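Local structure of predicted metal-dependent hydrolase of the TIM-barrel fold (Lactobacillus casei, 2QPX) at residues 18-23 and 316-321; 176-181 and 209-214; 289-294 and 323-328. The protein is of unknown function but probably acts as a metal-dependent hydrolase, binding zinc ions in a TIM-barrel fold of the amidohydrolase type. All blocks are in the same frame, centred on the assembly; numbering follows the deposited sequence. Where two conformers were deposited one is given.

Contact 1 of 3, residues 18-23 and 316-321; sequences HCHFLI and ASDAST. With ZN (zinc ion), chain B.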
ATOM      1  N   HIS A  18       9.956   9.010  21.286  1.00 13.98           N
ATOM      2  CA  HIS A  18       9.229  10.148  20.783  1.00 13.06           C
ATOM      3  C   HIS A  18       7.829  10.192  21.365  1.00 13.18           C
ATOM      4  O   HIS A  18       6.978   9.363  21.008  1.00 13.40           O
ATOM      5  CB  HIS A  18       9.143  10.134  19.255  1.00 13.90           C
ATOM      6  CG  HIS A  18       8.316  11.264  18.738  1.00 13.92           C
ATOM      7  ND1 HIS A  18       8.811  12.541  18.575  1.00 15.11           N
ATOM      8  CD2 HIS A  18       7.005  11.323  18.426  1.00 15.64           C
ATOM      9  CE1 HIS A  18       7.836  13.335  18.151  1.00 15.34           C
ATOM     10  NE2 HIS A  18       6.724  12.625  18.075  1.00 15.25           N
ATOM     11  N   CYS A  19       7.571  11.211  22.181  1.00 13.36           N
ATOM     12  CA  CYS A  19       6.260  11.385  22.796  1.00 12.71           C
ATOM     13  C   CYS A  19       6.101  12.849  23.196  1.00 13.83           C
ATOM     14  O   CYS A  19       6.908  13.693  22.827  1.00 14.60           O
ATOM     15  CB  CYS A  19       6.078  10.384  23.954  1.00 13.68           C
ATOM     16  SG  CYS A  19       7.360  10.533  25.227  1.00 15.79           S
ATOM     17  N   HIS A  20       5.060  13.148  23.957  1.00 14.25           N
ATOM     18  CA  HIS A  20       4.584  14.507  24.126  1.00 14.43           C
ATOM     19  C   HIS A  20       4.074  14.771  25.566  1.00 14.30           C
ATOM     20  O   HIS A  20       3.810  13.849  26.367  1.00 14.15           O
ATOM     21  CB  HIS A  20       3.479  14.775  23.115  1.00 14.00           C
ATOM     22  CG  HIS A  20       3.969  14.794  21.692  1.00 14.92           C
ATOM     23  ND1 HIS A  20       4.789  15.787  21.210  1.00 17.25           N
ATOM     24  CD2 HIS A  20       3.763  13.938  20.655  1.00 17.66           C
ATOM     25  CE1 HIS A  20       5.098  15.519  19.939  1.00 17.08           C
ATOM     26  NE2 HIS A  20       4.483  14.404  19.574  1.00 16.27           N
ATOM     27  N   PHE A  21       3.979  16.050  25.905  1.00 13.93           N
ATOM     28  CA  PHE A  21       3.549  16.452  27.227  1.00 14.11           C
ATOM     29  C   PHE A  21       2.189  15.879  27.607  1.00 15.14           C
ATOM     30  O   PHE A  21       1.254  15.773  26.787  1.00 14.64           O
ATOM     31  CB  PHE A  21       3.370  17.953  27.311  1.00 16.36           C
ATOM     32  CG  PHE A  21       4.621  18.757  27.159  1.00 16.49           C
ATOM     33  CD1 PHE A  21       5.665  18.661  28.030  1.00 19.03           C
ATOM     34  CD2 PHE A  21       4.728  19.669  26.114  1.00 17.70           C
ATOM     35  CE1 PHE A  21       6.797  19.475  27.904  1.00 19.82           C
ATOM     36  CE2 PHE A  21       5.853  20.454  25.982  1.00 19.58           C
ATOM     37  CZ  PHE A  21       6.876  20.356  26.883  1.00 20.12           C
ATOM     38  N   LEU A  22       2.080  15.573  28.901  1.00 15.14           N
ATOM     39  CA  LEU A  22       0.796  15.328  29.539  1.00 14.04           C
ATOM     40  C   LEU A  22       0.103  16.627  29.931  1.00 16.04           C
ATOM     41  O   LEU A  22       0.750  17.675  30.002  1.00 17.86           O
ATOM     42  CB  LEU A  22       0.985  14.423  30.791  1.00 16.25           C
ATOM     43  CG  LEU A  22       1.571  13.030  30.537  1.00 17.58           C
ATOM     44  CD1 LEU A  22       2.079  12.432  31.880  1.00 23.06           C
ATOM     45  CD2 LEU A  22       0.510  12.125  29.938  1.00 18.70           C
ATOM     46  N   ILE A  23      -1.194  16.529  30.222  1.00 16.54           N
ATOM     47  CA  ILE A  23      -1.959  17.648  30.740  1.00 16.48           C
ATOM     48  C   ILE A  23      -2.291  17.470  32.215  1.00 16.69           C
ATOM     49  O   ILE A  23      -2.147  16.407  32.792  1.00 17.07           O
ATOM     50  CB  ILE A  23      -3.255  17.893  29.917  1.00 16.65           C
ATOM     51  CG1 ILE A  23      -4.332  16.836  30.201  1.00 17.07           C
ATOM     52  CG2 ILE A  23      -2.922  18.077  28.399  1.00 18.91           C
ATOM     53  CD1 ILE A  23      -5.711  17.179  29.632  1.00 17.65           C
ATOM     54  N   ALA A 316       7.980   3.674  19.960  1.00 13.98           N
ATOM     55  CA  ALA A 316       7.534   4.955  20.470  1.00 13.52           C
ATOM     56  C   ALA A 316       6.027   4.924  20.556  1.00 14.31           C
ATOM     57  O   ALA A 316       5.378   4.157  19.863  1.00 14.52           O
ATOM     58  CB  ALA A 316       7.966   6.161  19.586  1.00 14.23           C
ATOM     59  N   SER A 317       5.473   5.761  21.434  1.00 15.08           N
ATOM     60  CA  SER A 317       4.020   5.943  21.538  1.00 15.38           C
ATOM     61  C   SER A 317       3.460   7.102  20.720  1.00 14.96           C
ATOM     62  O   SER A 317       2.320   7.057  20.254  1.00 16.41           O
ATOM     63  CB  SER A 317       3.624   6.161  23.016  1.00 15.75           C
ATOM     64  OG  SER A 317       4.126   7.399  23.499  1.00 14.55           O
ATOM     65  N   ASP A 318       4.248   8.157  20.545  1.00 14.81           N
ATOM     66  CA  ASP A 318       3.719   9.434  20.067  1.00 12.76           C
ATOM     67  C   ASP A 318       2.577   9.958  20.953  1.00 14.65           C
ATOM     68  O   ASP A 318       1.757  10.778  20.502  1.00 17.35           O
ATOM     69  CB  ASP A 318       3.274   9.413  18.567  1.00 15.43           C
ATOM     70  CG  ASP A 318       3.201  10.808  17.987  1.00 15.78           C
ATOM     71  OD1 ASP A 318       3.992  11.662  18.397  1.00 15.79           O
ATOM     72  OD2 ASP A 318       2.384  11.092  17.092  1.00 22.05           O
ATOM     73  N   ALA A 319       2.543   9.516  22.209  1.00 13.16           N
ATOM     74  CA  ALA A 319       1.429   9.826  23.068  1.00 13.94           C
ATOM     75  C   ALA A 319       1.552  11.229  23.675  1.00 14.20           C
ATOM     76  O   ALA A 319       2.658  11.709  23.954  1.00 14.39           O
ATOM     77  CB  ALA A 319       1.322   8.773  24.198  1.00 14.00           C
ATOM     78  N   SER A 320       0.398  11.869  23.892  1.00 14.05           N
ATOM     79  CA  SER A 320       0.302  13.100  24.661  1.00 13.97           C
ATOM     80  C   SER A 320      -0.831  12.982  25.625  1.00 14.46           C
ATOM     81  O   SER A 320      -1.652  12.063  25.552  1.00 15.64           O
ATOM     82  CB  SER A 320       0.048  14.353  23.799  1.00 15.52           C
ATOM     83  OG  SER A 320      -1.283  14.492  23.374  1.00 16.12           O
ATOM     84  N   THR A 321      -0.890  13.993  26.488  1.00 14.73           N
ATOM     85  CA  THR A 321      -2.088  14.388  27.231  1.00 13.53           C
ATOM     86  C   THR A 321      -2.404  13.514  28.449  1.00 14.39           C
ATOM     87  O   THR A 321      -2.413  14.007  29.569  1.00 15.63           O
ATOM     88  CB  THR A 321      -3.310  14.526  26.252  1.00 13.51           C
ATOM     89  OG1 THR A 321      -3.012  15.499  25.254  1.00 15.41           O
ATOM     90  CG2 THR A 321      -4.611  14.935  27.004  1.00 14.88           C
TER
HETATM   91 ZN    ZN B 376       4.822  13.469  17.745  0.70 14.91          ZN
HETATM   92  O   HOH W   1       3.308  13.464  16.332  1.00 29.42           O
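His18, His20 and Asp318 meet at one zinc ion, each giving it a single side-chain atom: NE2 of each histidine and OD1 of Asp318 all lie 2.1 Å from the metal. A water at the same distance and carboxylated Lys167 complete the site. The Asp318 carboxylate runs alongside the His18 ring, its plane turned 30° from it, but is turned 63° from the ring of His20. In His18, CG stands anti to the backbone N (chi1 176°), which turns the ring so that NE2 faces the metal. Asp318 OD2 takes a hydrogen bond from the zinc-bound water, 2.7 Å between OD2 and the water oxygen, so both carboxylate oxygens serve the site. His18 ND1 is hydrogen-bonded to Gln226 OE1, so the ring is held at both nitrogens, by the zinc ion and by the amide.

Backbone hydrogen bonds join the two segments. Asp318 N donates to His18 O at 3.0 Å, and His20 N makes a weak bond to Ala319 O. Farther along, Phe21 O receives Thr321 N at 2.8 Å, and Ile23 N donates to Thr321 O at 2.9 Å.

Apolar contact closes the far end, where Ile23 CD1 lies 3.6 Å from Thr321 CG2. A His-X-His pair at the end of the first strand and an aspartate after the last, sharing a zinc ion, are the hallmark of the amidohydrolase metal centre.

Contact 2 of 3, residues 176-181 and 209-214; sequences LHLEPV and YMLYHV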
ATOM      1  N   LEU A 176       7.672  16.055   2.331  1.00 16.50           N
ATOM      2  CA  LEU A 176       8.970  15.418   2.516  1.00 16.54           C
ATOM      3  C   LEU A 176       9.842  15.300   1.258  1.00 17.30           C
ATOM      4  O   LEU A 176      10.862  14.618   1.279  1.00 17.93           O
ATOM      5  CB  LEU A 176       8.833  14.034   3.169  1.00 17.02           C
ATOM      6  CG  LEU A 176       8.313  14.024   4.612  1.00 16.46           C
ATOM      7  CD1 LEU A 176       8.093  12.567   5.041  1.00 18.51           C
ATOM      8  CD2 LEU A 176       9.311  14.770   5.500  1.00 17.90           C
ATOM      9  N   HIS A 177       9.459  15.995   0.172  1.00 17.35           N
ATOM     10  CA  HIS A 177      10.260  15.984  -1.037  0.50 17.59           C
ATOM     11  C   HIS A 177      11.371  17.019  -0.891  1.00 18.07           C
ATOM     12  O   HIS A 177      11.355  18.084  -1.517  1.00 19.29           O
ATOM     13  CB  HIS A 177       9.367  16.252  -2.249  0.50 17.01           C
ATOM     14  CG  HIS A 177       9.957  15.801  -3.541  0.50 18.28           C
ATOM     15  ND1 HIS A 177      11.297  15.506  -3.697  0.50 18.98           N
ATOM     16  CD2 HIS A 177       9.393  15.677  -4.764  0.50 18.30           C
ATOM     17  CE1 HIS A 177      11.523  15.191  -4.961  0.50 24.70           C
ATOM     18  NE2 HIS A 177      10.381  15.266  -5.620  0.50 22.64           N
ATOM     19  N   LEU A 178      12.357  16.703  -0.063  1.00 17.51           N
ATOM     20  CA  LEU A 178      13.362  17.651   0.350  1.00 18.27           C
ATOM     21  C   LEU A 178      14.390  17.835  -0.777  1.00 21.13           C
ATOM     22  O   LEU A 178      14.904  16.861  -1.325  1.00 25.82           O
ATOM     23  CB  LEU A 178      14.058  17.165   1.603  1.00 20.56           C
ATOM     24  CG  LEU A 178      13.201  16.774   2.801  1.00 18.79           C
ATOM     25  CD1 LEU A 178      14.072  16.221   3.923  1.00 20.90           C
ATOM     26  CD2 LEU A 178      12.268  17.897   3.318  1.00 22.26           C
ATOM     27  N   GLU A 179      14.641  19.088  -1.157  1.00 19.08           N
ATOM     28  CA  GLU A 179      15.625  19.363  -2.194  1.00 20.26           C
ATOM     29  C   GLU A 179      16.448  20.558  -1.743  1.00 17.45           C
ATOM     30  O   GLU A 179      15.934  21.451  -1.078  1.00 17.69           O
ATOM     31  CB  GLU A 179      14.933  19.645  -3.534  1.00 21.59           C
ATOM     32  CG  GLU A 179      14.253  18.423  -4.174  1.00 26.82           C
ATOM     33  CD  GLU A 179      13.693  18.689  -5.603  1.00 35.05           C
ATOM     34  OE1 GLU A 179      12.714  19.452  -5.753  1.00 43.76           O
ATOM     35  OE2 GLU A 179      14.248  18.117  -6.578  1.00 47.31           O
ATOM     36  N   PRO A 180      17.712  20.617  -2.156  1.00 17.72           N
ATOM     37  CA  PRO A 180      18.535  21.760  -1.799  1.00 15.55           C
ATOM     38  C   PRO A 180      17.984  23.063  -2.369  1.00 16.13           C
ATOM     39  O   PRO A 180      17.390  23.106  -3.449  1.00 18.30           O
ATOM     40  CB  PRO A 180      19.902  21.459  -2.425  1.00 19.49           C
ATOM     41  CG  PRO A 180      19.857  20.058  -2.866  1.00 23.08           C
ATOM     42  CD  PRO A 180      18.435  19.615  -2.955  1.00 20.56           C
ATOM     43  N   VAL A 181      18.202  24.110  -1.598  1.00 15.48           N
ATOM     44  CA  VAL A 181      17.723  25.467  -1.885  1.00 16.14           C
ATOM     45  C   VAL A 181      18.852  26.470  -1.719  1.00 17.20           C
ATOM     46  O   VAL A 181      19.614  26.464  -0.740  1.00 17.41           O
ATOM     47  CB  VAL A 181      16.589  25.856  -0.872  1.00 14.78           C
ATOM     48  CG1 VAL A 181      16.128  27.303  -1.066  1.00 17.23           C
ATOM     49  CG2 VAL A 181      15.410  24.860  -0.996  1.00 16.15           C
ATOM     50  N   TYR A 209      15.931  24.658   3.006  1.00 13.75           N
ATOM     51  CA  TYR A 209      17.254  25.255   3.289  1.00 14.31           C
ATOM     52  C   TYR A 209      17.698  24.908   4.729  1.00 13.29           C
ATOM     53  O   TYR A 209      18.852  24.477   4.986  1.00 15.46           O
ATOM     54  CB  TYR A 209      17.204  26.791   3.108  1.00 14.57           C
ATOM     55  CG  TYR A 209      18.498  27.477   3.378  1.00 16.14           C
ATOM     56  CD1 TYR A 209      18.865  27.871   4.650  1.00 15.62           C
ATOM     57  CD2 TYR A 209      19.388  27.740   2.324  1.00 15.01           C
ATOM     58  CE1 TYR A 209      20.081  28.527   4.868  1.00 18.22           C
ATOM     59  CE2 TYR A 209      20.582  28.347   2.526  1.00 17.61           C
ATOM     60  CZ  TYR A 209      20.943  28.738   3.786  1.00 18.30           C
ATOM     61  OH  TYR A 209      22.155  29.339   3.996  1.00 21.07           O
HETATM   62  N   MSE A 210      16.798  25.156   5.690  1.00 13.54           N
HETATM   63  CA  MSE A 210      17.069  24.914   7.087  0.50 14.09           C
HETATM   64  C   MSE A 210      17.505  23.473   7.299  1.00 14.11           C
HETATM   65  O   MSE A 210      18.514  23.201   7.980  1.00 15.77           O
HETATM   66  CB  MSE A 210      15.788  25.159   7.878  0.50 14.83           C
HETATM   67  CG  MSE A 210      15.921  24.960   9.351  0.50 13.73           C
HETATM   68 SE   MSE A 210      14.210  24.827  10.300  0.40 16.74          SE
HETATM   69  CE  MSE A 210      13.704  22.969   9.914  0.50 19.14           C
ATOM     70  N   LEU A 211      16.745  22.531   6.724  1.00 13.27           N
ATOM     71  CA  LEU A 211      17.059  21.115   6.976  1.00 13.73           C
ATOM     72  C   LEU A 211      18.421  20.699   6.404  1.00 14.30           C
ATOM     73  O   LEU A 211      19.174  19.934   7.035  1.00 14.92           O
ATOM     74  CB  LEU A 211      15.941  20.235   6.432  1.00 13.59           C
ATOM     75  CG  LEU A 211      14.633  20.316   7.235  1.00 12.96           C
ATOM     76  CD1 LEU A 211      13.487  19.679   6.425  1.00 17.09           C
ATOM     77  CD2 LEU A 211      14.843  19.697   8.637  1.00 16.06           C
ATOM     78  N   TYR A 212      18.753  21.187   5.210  1.00 14.55           N
ATOM     79  CA  TYR A 212      20.060  20.874   4.631  1.00 15.38           C
ATOM     80  C   TYR A 212      21.176  21.527   5.422  1.00 14.89           C
ATOM     81  O   TYR A 212      22.222  20.933   5.641  1.00 16.90           O
ATOM     82  CB  TYR A 212      20.136  21.298   3.150  1.00 15.24           C
ATOM     83  CG  TYR A 212      19.560  20.243   2.199  1.00 16.36           C
ATOM     84  CD1 TYR A 212      18.202  20.139   1.971  1.00 16.08           C
ATOM     85  CD2 TYR A 212      20.388  19.305   1.544  1.00 17.17           C
ATOM     86  CE1 TYR A 212      17.688  19.180   1.117  1.00 16.64           C
ATOM     87  CE2 TYR A 212      19.859  18.318   0.701  1.00 19.74           C
ATOM     88  CZ  TYR A 212      18.521  18.260   0.494  1.00 18.60           C
ATOM     89  OH  TYR A 212      17.977  17.296  -0.329  1.00 21.05           O
ATOM     90  N   HIS A 213      20.961  22.756   5.878  1.00 13.89           N
ATOM     91  CA  HIS A 213      22.000  23.490   6.594  1.00 15.28           C
ATOM     92  C   HIS A 213      22.178  23.122   8.062  1.00 15.30           C
ATOM     93  O   HIS A 213      23.285  23.232   8.574  1.00 17.76           O
ATOM     94  CB  HIS A 213      21.845  24.987   6.370  1.00 16.09           C
ATOM     95  CG  HIS A 213      22.228  25.404   4.999  1.00 15.88           C
ATOM     96  ND1 HIS A 213      23.448  25.996   4.738  1.00 23.52           N
ATOM     97  CD2 HIS A 213      21.635  25.212   3.793  1.00 15.88           C
ATOM     98  CE1 HIS A 213      23.557  26.220   3.439  1.00 21.86           C
ATOM     99  NE2 HIS A 213      22.499  25.728   2.832  1.00 20.34           N
ATOM    100  N   VAL A 214      21.152  22.624   8.743  1.00 14.70           N
ATOM    101  CA  VAL A 214      21.344  22.213  10.116  1.00 15.49           C
ATOM    102  C   VAL A 214      21.938  20.804  10.220  1.00 15.20           C
ATOM    103  O   VAL A 214      22.437  20.442  11.280  1.00 16.41           O
ATOM    104  CB  VAL A 214      20.069  22.320  11.005  1.00 15.83           C
ATOM    105  CG1 VAL A 214      19.580  23.774  11.070  1.00 17.00           C
ATOM    106  CG2 VAL A 214      18.993  21.321  10.575  1.00 16.50           C
TER
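The Tyr212 ring lies with one face beneath Pro180, whose CA sits 4.0 Å above the ring plane, over its centre, with the proline N over the same face. At the ring's edge, near its plane, is the carbonyl carbon of Leu178, while Glu179 C approaches CE1 obliquely at 3.4 Å. The peptide before the proline is thus laid against the aromatic ring, and Pro180 CD reaches Tyr212 CZ at 3.7 Å. The phenol end makes a weak hydrogen bond, Tyr212 OH giving its proton to Leu178 O at 3.3 Å. On the Tyr209 ring the nearest atom of 176-181 is Val181 O, at the edge near the ring plane, 3.3 Å from CD2. One face of that ring carries His213 CD2, from the next turn of the same helix.

In the TIM-barrel fold this contact lies outside the strands: the loop between helices 170-173 and 183-196 is laid along helix 204-221, which precedes strand 225-229. Both Leu178 and Leu211 also touch Phe227 of that strand.

Beside the Tyr212 ring, on the side of strand 225-229, the side chains of Leu178 and Leu211 cross at about a right angle, Leu178 CD2 meeting Leu211 CD1 at 3.8 Å. Tyr212 CG is anti to its carbonyl carbon (chi1 -84°), which carries the ring across to the loop. Val181 packs against the helix beside Tyr209, CB to CB at 4.1 Å. Asp208 OD2, one residue before Tyr209, accepts from the backbone N of Glu179, and Tyr249 meets the Tyr212 ring edge-to-face.

Contact 3 of 3, residues 289-294 and 323-328; sequences LDNLGP and PEMYGL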
ATOM      1  N   LEU A 289       0.097   5.254  14.803  1.00 19.38           N
ATOM      2  CA  LEU A 289      -0.638   4.089  14.359  1.00 19.84           C
ATOM      3  C   LEU A 289      -0.858   3.104  15.534  1.00 21.54           C
ATOM      4  O   LEU A 289      -1.989   2.636  15.719  1.00 20.78           O
ATOM      5  CB  LEU A 289       0.075   3.412  13.177  1.00 19.29           C
ATOM      6  CG  LEU A 289      -0.608   2.161  12.563  1.00 19.53           C
ATOM      7  CD1 LEU A 289      -0.452   0.887  13.416  1.00 19.75           C
ATOM      8  CD2 LEU A 289      -2.090   2.355  12.201  1.00 19.00           C
ATOM      9  N   ASP A 290       0.190   2.874  16.354  0.70 19.31           N
ATOM     10  CA  ASP A 290       0.138   1.772  17.245  0.70 18.68           C
ATOM     11  C   ASP A 290      -0.969   1.946  18.294  0.70 20.94           C
ATOM     12  O   ASP A 290      -1.594   0.957  18.669  0.70 20.56           O
ATOM     13  CB  ASP A 290       1.536   1.376  17.816  0.70 18.78           C
ATOM     14  CG  ASP A 290       2.325   2.481  18.531  0.70 18.04           C
ATOM     15  OD1 ASP A 290       1.801   3.607  18.769  0.70 16.06           O
ATOM     16  OD2 ASP A 290       3.547   2.141  18.880  0.70 17.34           O
ATOM     17  N   ASN A 291      -1.217   3.205  18.720  1.00 19.77           N
ATOM     18  CA  ASN A 291      -2.292   3.567  19.687  1.00 21.03           C
ATOM     19  C   ASN A 291      -3.576   4.067  19.028  1.00 22.07           C
ATOM     20  O   ASN A 291      -4.666   3.721  19.471  1.00 22.91           O
ATOM     21  CB  ASN A 291      -1.855   4.563  20.769  1.00 20.53           C
ATOM     22  CG  ASN A 291      -0.903   5.662  20.283  1.00 20.60           C
ATOM     23  OD1 ASN A 291      -0.773   5.909  19.086  1.00 22.15           O
ATOM     24  ND2 ASN A 291      -0.221   6.344  21.238  1.00 21.21           N
ATOM     25  N   LEU A 292      -3.476   4.887  17.997  1.00 20.00           N
ATOM     26  CA  LEU A 292      -4.714   5.479  17.417  1.00 21.50           C
ATOM     27  C   LEU A 292      -5.336   4.620  16.341  1.00 18.75           C
ATOM     28  O   LEU A 292      -6.483   4.857  15.909  1.00 21.01           O
ATOM     29  CB  LEU A 292      -4.484   6.923  16.932  1.00 21.87           C
ATOM     30  CG  LEU A 292      -3.914   7.922  17.966  1.00 20.48           C
ATOM     31  CD1 LEU A 292      -4.155   9.357  17.493  1.00 22.58           C
ATOM     32  CD2 LEU A 292      -4.511   7.695  19.346  1.00 22.24           C
ATOM     33  N   GLY A 293      -4.612   3.590  15.931  1.00 19.32           N
ATOM     34  CA  GLY A 293      -5.134   2.565  14.985  1.00 20.26           C
ATOM     35  C   GLY A 293      -4.871   1.201  15.573  1.00 20.64           C
ATOM     36  O   GLY A 293      -4.198   0.321  14.949  1.00 21.32           O
ATOM     37  N   PRO A 294      -5.402   0.977  16.774  1.00 19.49           N
ATOM     38  CA  PRO A 294      -4.952  -0.169  17.561  1.00 20.97           C
ATOM     39  C   PRO A 294      -5.214  -1.537  16.929  1.00 20.44           C
ATOM     40  O   PRO A 294      -4.394  -2.468  17.118  1.00 21.04           O
ATOM     41  CB  PRO A 294      -5.692   0.030  18.901  1.00 20.12           C
ATOM     42  CG  PRO A 294      -6.890   0.796  18.545  1.00 21.27           C
ATOM     43  CD  PRO A 294      -6.435   1.744  17.504  1.00 19.88           C
ATOM     44  N   PRO A 323      -2.120   9.331  30.338  1.00 14.68           N
ATOM     45  CA  PRO A 323      -1.362   8.079  30.346  1.00 14.71           C
ATOM     46  C   PRO A 323      -2.003   6.938  29.589  1.00 15.10           C
ATOM     47  O   PRO A 323      -1.293   6.035  29.151  1.00 15.06           O
ATOM     48  CB  PRO A 323      -1.185   7.767  31.830  1.00 15.39           C
ATOM     49  CG  PRO A 323      -2.369   8.464  32.498  1.00 15.95           C
ATOM     50  CD  PRO A 323      -2.504   9.753  31.707  1.00 15.65           C
ATOM     51  N   GLU A 324      -3.319   6.980  29.407  1.00 15.43           N
ATOM     52  CA  GLU A 324      -3.975   5.945  28.582  1.00 16.63           C
ATOM     53  C   GLU A 324      -3.403   5.856  27.174  1.00 17.15           C
ATOM     54  O   GLU A 324      -3.365   4.765  26.597  1.00 16.74           O
ATOM     55  CB  GLU A 324      -5.480   6.182  28.459  1.00 17.73           C
ATOM     56  CG  GLU A 324      -6.259   6.021  29.738  1.00 17.27           C
ATOM     57  CD  GLU A 324      -6.350   7.274  30.621  1.00 18.73           C
ATOM     58  OE1 GLU A 324      -5.555   8.214  30.489  1.00 18.51           O
ATOM     59  OE2 GLU A 324      -7.195   7.258  31.548  1.00 19.99           O
HETATM   60  N   MSE A 325      -3.025   6.992  26.594  1.00 14.71           N
HETATM   61  CA  MSE A 325      -2.535   6.958  25.235  1.00 16.04           C
HETATM   62  C   MSE A 325      -1.158   6.307  25.216  1.00 15.64           C
HETATM   63  O   MSE A 325      -0.825   5.586  24.276  1.00 15.90           O
HETATM   64  CB  MSE A 325      -2.505   8.351  24.620  1.00 15.28           C
HETATM   65  CG  MSE A 325      -2.093   8.404  23.140  1.00 15.78           C
HETATM   66 SE   MSE A 325      -2.392  10.130  22.363  0.80 16.44          SE
HETATM   67  CE  MSE A 325      -1.710   9.744  20.553  1.00 17.64           C
ATOM     68  N   TYR A 326      -0.332   6.594  26.240  1.00 14.09           N
ATOM     69  CA  TYR A 326       0.924   5.895  26.374  1.00 13.64           C
ATOM     70  C   TYR A 326       0.716   4.379  26.572  1.00 14.55           C
ATOM     71  O   TYR A 326       1.380   3.529  25.917  1.00 15.37           O
ATOM     72  CB  TYR A 326       1.693   6.435  27.587  1.00 13.54           C
ATOM     73  CG  TYR A 326       2.418   7.766  27.347  1.00 14.36           C
ATOM     74  CD1 TYR A 326       1.799   8.987  27.536  1.00 14.05           C
ATOM     75  CD2 TYR A 326       3.744   7.771  26.895  1.00 13.99           C
ATOM     76  CE1 TYR A 326       2.481  10.168  27.309  1.00 15.59           C
ATOM     77  CE2 TYR A 326       4.441   8.949  26.682  1.00 13.86           C
ATOM     78  CZ  TYR A 326       3.811  10.134  26.906  1.00 13.98           C
ATOM     79  OH  TYR A 326       4.540  11.273  26.693  1.00 14.70           O
ATOM     80  N   GLY A 327      -0.170   4.037  27.504  1.00 15.53           N
ATOM     81  CA  GLY A 327      -0.447   2.633  27.800  1.00 16.30           C
ATOM     82  C   GLY A 327      -0.952   1.849  26.607  1.00 16.05           C
ATOM     83  O   GLY A 327      -0.539   0.694  26.405  1.00 16.68           O
ATOM     84  N   LEU A 328      -1.876   2.436  25.854  1.00 16.10           N
ATOM     85  CA  LEU A 328      -2.438   1.711  24.701  1.00 15.50           C
ATOM     86  C   LEU A 328      -1.377   1.411  23.639  1.00 15.28           C
ATOM     87  O   LEU A 328      -1.314   0.314  23.092  1.00 15.33           O
ATOM     88  CB  LEU A 328      -3.639   2.417  24.085  1.00 17.35           C
ATOM     89  CG  LEU A 328      -4.397   1.651  22.989  1.00 17.45           C
ATOM     90  CD1 LEU A 328      -4.885   0.340  23.513  1.00 20.17           C
ATOM     91  CD2 LEU A 328      -5.571   2.499  22.463  1.00 18.65           C
TER
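Asn291 ND2 donates to the backbone O of Met325 across 3.2 Å, joining the short helix 289-292, which follows barrel strand 282-285, to the start of helix 323-342 of the TIM barrel. The N-H points almost straight at the oxygen (175°), and Met325 O lies in the plane of the asparagine amide, yet the donor stands 46° above the carbonyl plane. Met325 is a selenomethionine whose side chain is fully extended; its CG passes 3.4 Å from the same Asn291 ND2. With CG anti to the backbone N (chi1 -176°), this chain reaches over to Leu292, where CE meets CD2 of that leucine at 3.7 Å. Leu328 CD2 lies 3.4 Å from the backbone O of Asn291 and 4.3 Å from Pro294 CB.

The same ND2 also donates to Ser317 O, the stronger of its two bonds, in the loop that carries the zinc ligand Asp318, so one amide nitrogen grips two backbone carbonyls. An alanine here would remove that nitrogen and is likely to leave the carbonyls of Met325 and Ser317 without their shared donor, loosening the hold of the short helix on the metal-site loop. Phe59 of helix 54-66 touches Leu292, Met325 and Leu328 together, and Phe346 of a second subunit packs on Leu328. Pro294 O accepts a hydrogen bond from Gln332 NE2, farther along helix 323-342.

Contacts 1 and 3 are neighbours, with centres 10 Å apart, and touch through hydrogen bonds. Tyr326 OH of helix 323-342 pairs with His20 O at 2.7 Å, so the residue after Met325 is bonded to the backbone of a zinc ligand; the side chain of Met325 itself is about 8 Å from a zinc ion. Their segments alternate along the chain. Contact 2 is set apart: its centre lies 27 Å from that of contact 1 and 32 Å from that of contact 3, on the opposite side of the chain's centre from the latter. Its Leu211 side chain is still about 10 Å from that of His228, a ligand of the second zinc ion.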